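Local coordinates for protein peptidoglycan-binding domain 1 (Burkholderia, PDB 5NM7) that probably hydrolyses bacterial peptidoglycan as a modular phage endolysin, pairing a peptidoglycan-binding domain with a large lysozyme-like N-acetylmuramidase domain, at residues E99-G104 against E238-K243; T176-F181 against F197-A202. All blocks are in the same frame, centred on the assembly; numbering follows the deposited sequence.

Contact 1. Residues E99-G104 against E238-K243; sequences EVESKG and ELYNGK
The carboxylate of Glu101 and the amide of Asn241 approach from opposite directions and lie almost in one plane, 18° apart, so that they meet edge to edge rather than face to face. Asn241 ND2 donates to Glu101 OE2 at 2.6 Å (N-H···O 162°), on the syn lone pair of that oxygen, which lies close to the amide plane of Asn241. Beside this bond, Glu101 OE1 and Asn241 OD1 lie 2.9 Å apart, two acceptors with no hydrogen bond between them. A bend about CB-CG of Glu101 (chi2 -72°) turns the carboxylate to the amide. Glu101 closes helix 91-101, and Asn241 lies on helix 233-241. Lysozymes place their catalytic glutamate at the end of a helix, and the position of Glu101 is consistent with that role. Tyr240, whose ring is swung out beside its own carbonyl carbon, slides past Glu101 in the opposite sense. The edge of its ring receives OE1 of Glu101, 3.4 Å from Tyr240 CE1. A water bridges the phenol to the backbone of the other helix, 2.6 Å from Tyr240 OH and donating to Glu101 O at 2.8 Å. Directly beyond the helix end, Ser102 OG accepts from Gly104 N at 2.9 Å, an ST turn that shapes the departing chain. Leu254 of helix 250-265 packs on Glu101, and Tyr250 of the same helix on Asn241.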
loop_
_atom_site.group_PDB
_atom_site.type_symbol
_atom_site.label_atom_id
_atom_site.label_comp_id
_atom_site.label_asym_id
_atom_site.label_seq_id
_atom_site.Cartn_x
_atom_site.Cartn_y
_atom_site.Cartn_z
ATOM N N GLU A 99 -2.813 1.966 6.432
ATOM C CA GLU A 99 -3.940 1.031 6.484
ATOM C C GLU A 99 -4.936 1.193 5.360
ATOM O O GLU A 99 -5.396 0.206 4.767
ATOM C CB GLU A 99 -4.659 1.143 7.848
ATOM C CG GLU A 99 -5.809 0.150 8.028
ATOM C CD GLU A 99 -6.483 0.242 9.386
ATOM O OE1 GLU A 99 -5.820 0.548 10.367
ATOM O OE2 GLU A 99 -7.699 0.029 9.418
ATOM N N VAL A 100 -5.305 2.430 5.067
ATOM C CA VAL A 100 -6.369 2.683 4.130
ATOM C C VAL A 100 -5.886 2.709 2.686
ATOM O O VAL A 100 -6.582 2.208 1.784
ATOM C CB VAL A 100 -7.075 3.996 4.493
ATOM C CG1 VAL A 100 -8.116 4.326 3.454
ATOM C CG2 VAL A 100 -7.680 3.860 5.890
ATOM N N GLU A 101 -4.717 3.308 2.451
ATOM C CA GLU A 101 -4.265 3.607 1.094
ATOM C C GLU A 101 -3.340 2.562 0.502
ATOM O O GLU A 101 -3.252 2.476 -0.706
ATOM C CB GLU A 101 -3.558 4.938 1.030
ATOM C CG GLU A 101 -4.441 6.094 1.439
ATOM C CD GLU A 101 -5.502 6.437 0.416
ATOM O OE1 GLU A 101 -5.663 5.746 -0.604
ATOM O OE2 GLU A 101 -6.218 7.476 0.624
ATOM N N SER A 102 -2.683 1.788 1.329
ATOM C CA SER A 102 -1.816 0.750 0.788
ATOM C C SER A 102 -2.661 -0.376 0.192
ATOM O O SER A 102 -3.708 -0.720 0.710
ATOM C CB SER A 102 -0.953 0.157 1.893
ATOM O OG SER A 102 -0.103 -0.844 1.334
ATOM N N LYS A 103 -2.147 -0.994 -0.874
ATOM C CA LYS A 103 -2.694 -2.257 -1.342
ATOM C C LYS A 103 -2.460 -3.390 -0.347
ATOM O O LYS A 103 -3.098 -4.458 -0.466
ATOM C CB LYS A 103 -2.039 -2.659 -2.663
ATOM C CG LYS A 103 -2.354 -1.727 -3.813
ATOM C CD LYS A 103 -3.782 -1.936 -4.299
ATOM C CE LYS A 103 -4.158 -1.044 -5.479
ATOM N NZ LYS A 103 -4.453 0.358 -5.066
ATOM N N GLY A 104 -1.562 -3.194 0.603
ATOM C CA GLY A 104 -1.225 -4.196 1.610
ATOM C C GLY A 104 0.035 -4.893 1.150
ATOM O O GLY A 104 1.157 -4.423 1.427
ATOM N N GLU A 238 -9.372 13.438 -1.535
ATOM C CA GLU A 238 -9.703 13.997 -2.848
ATOM C C GLU A 238 -8.445 14.211 -3.707
ATOM O O GLU A 238 -8.431 13.891 -4.914
ATOM C CB GLU A 238 -10.430 15.337 -2.672
ATOM C CG GLU A 238 -10.773 15.996 -4.000
ATOM C CD GLU A 238 -11.617 17.248 -3.841
ATOM O OE1 GLU A 238 -11.479 17.968 -2.810
ATOM O OE2 GLU A 238 -12.391 17.509 -4.795
ATOM N N LEU A 239 -7.388 14.719 -3.065
ATOM C CA LEU A 239 -6.139 15.000 -3.775
ATOM C C LEU A 239 -5.427 13.707 -4.159
ATOM O O LEU A 239 -4.846 13.629 -5.250
ATOM C CB LEU A 239 -5.195 15.845 -2.940
ATOM C CG LEU A 239 -5.722 17.260 -2.628
ATOM C CD1 LEU A 239 -4.823 17.906 -1.591
ATOM C CD2 LEU A 239 -5.823 18.059 -3.918
ATOM N N TYR A 240 -5.447 12.732 -3.258
ATOM C CA TYR A 240 -4.699 11.495 -3.440
ATOM C C TYR A 240 -5.454 10.463 -4.266
ATOM O O TYR A 240 -4.894 9.900 -5.214
ATOM C CB TYR A 240 -4.310 10.930 -2.084
ATOM C CG TYR A 240 -3.422 9.743 -2.208
ATOM C CD1 TYR A 240 -3.934 8.447 -2.113
ATOM C CD2 TYR A 240 -2.096 9.900 -2.480
ATOM C CE1 TYR A 240 -3.123 7.330 -2.222
ATOM C CE2 TYR A 240 -1.263 8.788 -2.599
ATOM C CZ TYR A 240 -1.791 7.517 -2.470
ATOM O OH TYR A 240 -0.989 6.413 -2.600
ATOM N N ASN A 241 -6.710 10.201 -3.894
ATOM C CA ASN A 241 -7.551 9.195 -4.562
ATOM C C ASN A 241 -8.323 9.743 -5.756
ATOM O O ASN A 241 -8.690 8.967 -6.633
ATOM C CB ASN A 241 -8.512 8.530 -3.579
ATOM C CG ASN A 241 -7.776 7.752 -2.514
ATOM O OD1 ASN A 241 -7.268 6.637 -2.791
ATOM N ND2 ASN A 241 -7.701 8.279 -1.342
ATOM N N GLY A 242 -8.536 11.051 -5.796
ATOM C CA GLY A 242 -9.218 11.697 -6.907
ATOM C C GLY A 242 -10.678 11.978 -6.582
ATOM O O GLY A 242 -11.141 11.757 -5.460
ATOM N N LYS A 243 -11.397 12.440 -7.598
ATOM C CA LYS A 243 -12.741 13.000 -7.419
ATOM C C LYS A 243 -13.764 11.996 -6.863
ATOM O O LYS A 243 -14.688 12.397 -6.175
ATOM C CB LYS A 243 -13.220 13.605 -8.746
ATOM C CG LYS A 243 -14.400 14.563 -8.634
ATOM C CD LYS A 243 -14.037 15.899 -7.970
ATOM C CE LYS A 243 -15.271 16.595 -7.393
ATOM N NZ LYS A 243 -15.763 15.951 -6.135
HETATM O O HOH W 1 -2.299 4.142 -2.697
#

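Contact 2. Residues T176-F181 against F197-A202; sequences TSWGAF and FAFVDA
The indole nitrogen of Trp178, whose ring packs on Phe199 and Val200, donates a hydrogen bond to the backbone oxygen of Leu173 near the end of helix 169-174, and this bond helps to fix how the ring is turned. With CG of Trp178 beside its backbone N (chi1 -63°), the ring leaves strand 176-178 in the direction of helix 196-205. There Val200 lies across one face. Its CG2 stands 3.9 Å from the centroid of the six-membered ring of Trp178, in a CH-pi contact, while its second methyl, CG1, reaches Trp178 CH2 at 3.5 Å. Thr176 CG2 lies 3.5 Å above the opposite face, offset toward the rim, so the indole has its own strand on one face and the helix on the other. Phe199 comes to the five-membered ring in an offset edge-to-face pair, the planes 88° apart and the centroids 5.6 Å apart; its CE2 lies 3.7 Å from Trp178 CD1. The contact thus joins the middle strand of the small antiparallel sheet, flanked by 115-117 and 183-184, to helix 196-205, both within the N-acetylmuramidase region. Leu173, which takes up the indole N-H, also touches Val200. With no hydrogen bond between them, the segments are held by apolar and aromatic packing, and the buried indole N-H, bonded to a third element, brings no unmet polar group into it.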
loop_
_atom_site.group_PDB
_atom_site.type_symbol
_atom_site.label_atom_id
_atom_site.label_comp_id
_atom_site.label_asym_id
_atom_site.label_seq_id
_atom_site.Cartn_x
_atom_site.Cartn_y
_atom_site.Cartn_z
ATOM N N THR A 176 3.245 3.140 -15.769
ATOM C CA THR A 176 2.827 2.065 -14.882
ATOM C C THR A 176 2.867 2.570 -13.441
ATOM O O THR A 176 3.756 3.338 -13.087
ATOM C CB THR A 176 3.740 0.854 -15.079
ATOM O OG1 THR A 176 3.613 0.438 -16.436
ATOM C CG2 THR A 176 3.334 -0.302 -14.165
ATOM N N SER A 177 1.906 2.135 -12.631
ATOM C CA SER A 177 1.969 2.381 -11.173
ATOM C C SER A 177 2.597 1.239 -10.423
ATOM O O SER A 177 2.328 0.067 -10.733
ATOM C CB SER A 177 0.571 2.663 -10.622
ATOM O OG SER A 177 -0.359 1.667 -11.015
ATOM N N TRP A 178 3.366 1.540 -9.386
ATOM C CA TRP A 178 4.233 0.554 -8.743
ATOM C C TRP A 178 4.042 0.454 -7.275
ATOM O O TRP A 178 3.966 1.458 -6.577
ATOM C CB TRP A 178 5.688 0.948 -8.980
ATOM C CG TRP A 178 6.012 0.927 -10.421
ATOM C CD1 TRP A 178 5.827 1.927 -11.337
ATOM C CD2 TRP A 178 6.549 -0.167 -11.137
ATOM N NE1 TRP A 178 6.188 1.518 -12.569
ATOM C CE2 TRP A 178 6.625 0.223 -12.486
ATOM C CE3 TRP A 178 6.940 -1.456 -10.770
ATOM C CZ2 TRP A 178 7.126 -0.605 -13.475
ATOM C CZ3 TRP A 178 7.418 -2.282 -11.754
ATOM C CH2 TRP A 178 7.496 -1.866 -13.087
ATOM N N GLY A 179 3.987 -0.785 -6.799
ATOM C CA GLY A 179 4.090 -1.107 -5.394
ATOM C C GLY A 179 2.829 -0.807 -4.600
ATOM O O GLY A 179 1.761 -0.571 -5.159
ATOM N N ALA A 180 3.000 -0.882 -3.281
ATOM C CA ALA A 180 1.910 -0.880 -2.323
ATOM C C ALA A 180 1.088 0.400 -2.412
ATOM O O ALA A 180 -0.126 0.364 -2.187
ATOM C CB ALA A 180 2.452 -1.029 -0.914
ATOM N N PHE A 181 1.736 1.519 -2.804
ATOM C CA PHE A 181 1.023 2.801 -2.979
ATOM C C PHE A 181 0.761 3.215 -4.412
ATOM O O PHE A 181 0.268 4.299 -4.670
ATOM C CB PHE A 181 1.771 3.896 -2.201
ATOM C CG PHE A 181 1.754 3.653 -0.747
ATOM C CD1 PHE A 181 0.685 4.085 0.039
ATOM C CD2 PHE A 181 2.729 2.908 -0.152
ATOM C CE1 PHE A 181 0.641 3.790 1.376
ATOM C CE2 PHE A 181 2.693 2.653 1.201
ATOM C CZ PHE A 181 1.629 3.066 1.964
ATOM N N PHE A 197 14.410 3.682 -14.551
ATOM C CA PHE A 197 14.900 2.334 -14.281
ATOM C C PHE A 197 15.334 2.164 -12.853
ATOM O O PHE A 197 15.063 1.134 -12.251
ATOM C CB PHE A 197 16.017 1.956 -15.293
ATOM C CG PHE A 197 15.552 2.051 -16.706
ATOM C CD1 PHE A 197 15.785 3.207 -17.456
ATOM C CD2 PHE A 197 14.818 1.035 -17.272
ATOM C CE1 PHE A 197 15.312 3.323 -18.743
ATOM C CE2 PHE A 197 14.352 1.138 -18.569
ATOM C CZ PHE A 197 14.584 2.293 -19.300
ATOM N N ALA A 198 15.971 3.181 -12.287
ATOM C CA ALA A 198 16.383 3.137 -10.889
ATOM C C ALA A 198 15.161 3.165 -9.957
ATOM O O ALA A 198 15.160 2.518 -8.915
ATOM C CB ALA A 198 17.332 4.283 -10.544
ATOM N N PHE A 199 14.153 3.937 -10.336
ATOM C CA PHE A 199 12.895 3.974 -9.594
ATOM C C PHE A 199 12.275 2.569 -9.529
ATOM O O PHE A 199 11.940 2.056 -8.442
ATOM C CB PHE A 199 11.921 4.959 -10.220
ATOM C CG PHE A 199 10.567 4.916 -9.641
ATOM C CD1 PHE A 199 10.304 5.553 -8.438
ATOM C CD2 PHE A 199 9.541 4.227 -10.279
ATOM C CE1 PHE A 199 9.024 5.509 -7.883
ATOM C CE2 PHE A 199 8.266 4.200 -9.724
ATOM C CZ PHE A 199 8.016 4.839 -8.528
ATOM N N VAL A 200 12.160 1.951 -10.687
ATOM C CA VAL A 200 11.587 0.617 -10.768
ATOM C C VAL A 200 12.426 -0.402 -9.996
ATOM O O VAL A 200 11.875 -1.233 -9.283
ATOM C CB VAL A 200 11.311 0.217 -12.236
ATOM C CG1 VAL A 200 10.918 -1.261 -12.370
ATOM C CG2 VAL A 200 10.218 1.088 -12.820
ATOM N N ASP A 201 13.752 -0.347 -10.135
ATOM C CA ASP A 201 14.624 -1.206 -9.350
ATOM C C ASP A 201 14.360 -1.073 -7.861
ATOM O O ASP A 201 14.344 -2.058 -7.151
ATOM C CB ASP A 201 16.106 -0.925 -9.625
ATOM C CG ASP A 201 16.564 -1.374 -11.021
ATOM O OD1 ASP A 201 15.941 -2.237 -11.650
ATOM O OD2 ASP A 201 17.611 -0.885 -11.468
ATOM N N ALA A 202 14.138 0.159 -7.387
ATOM C CA ALA A 202 13.835 0.362 -5.972
ATOM C C ALA A 202 12.496 -0.299 -5.615
ATOM O O ALA A 202 12.345 -0.937 -4.544
ATOM C CB ALA A 202 13.803 1.836 -5.637
#

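How the contacts relate
Contacts 1 and 2 lie about 17 Å apart between centres, yet their segments touch: the loop following strand 176-178 runs alongside the turn after helix 91-101. Lys103 N lies 2.8 Å from Ala180 O, a probable hydrogen bond. Tyr240 OH approaches Phe181 O at 3.2 Å, from the other helix of contact 1. In sequence, both segments of contact 2 fall between those of contact 1. Contact 1 holds the glutamate whose position is consistent with catalysis, whereas a triethylene glycol, probably from the crystallisation liquor, lies about 4 Å from the side chain of Val200 in contact 2. Bound glycines are about 13 Å from the side chain of Tyr240 and about 12 Å from that of Phe199.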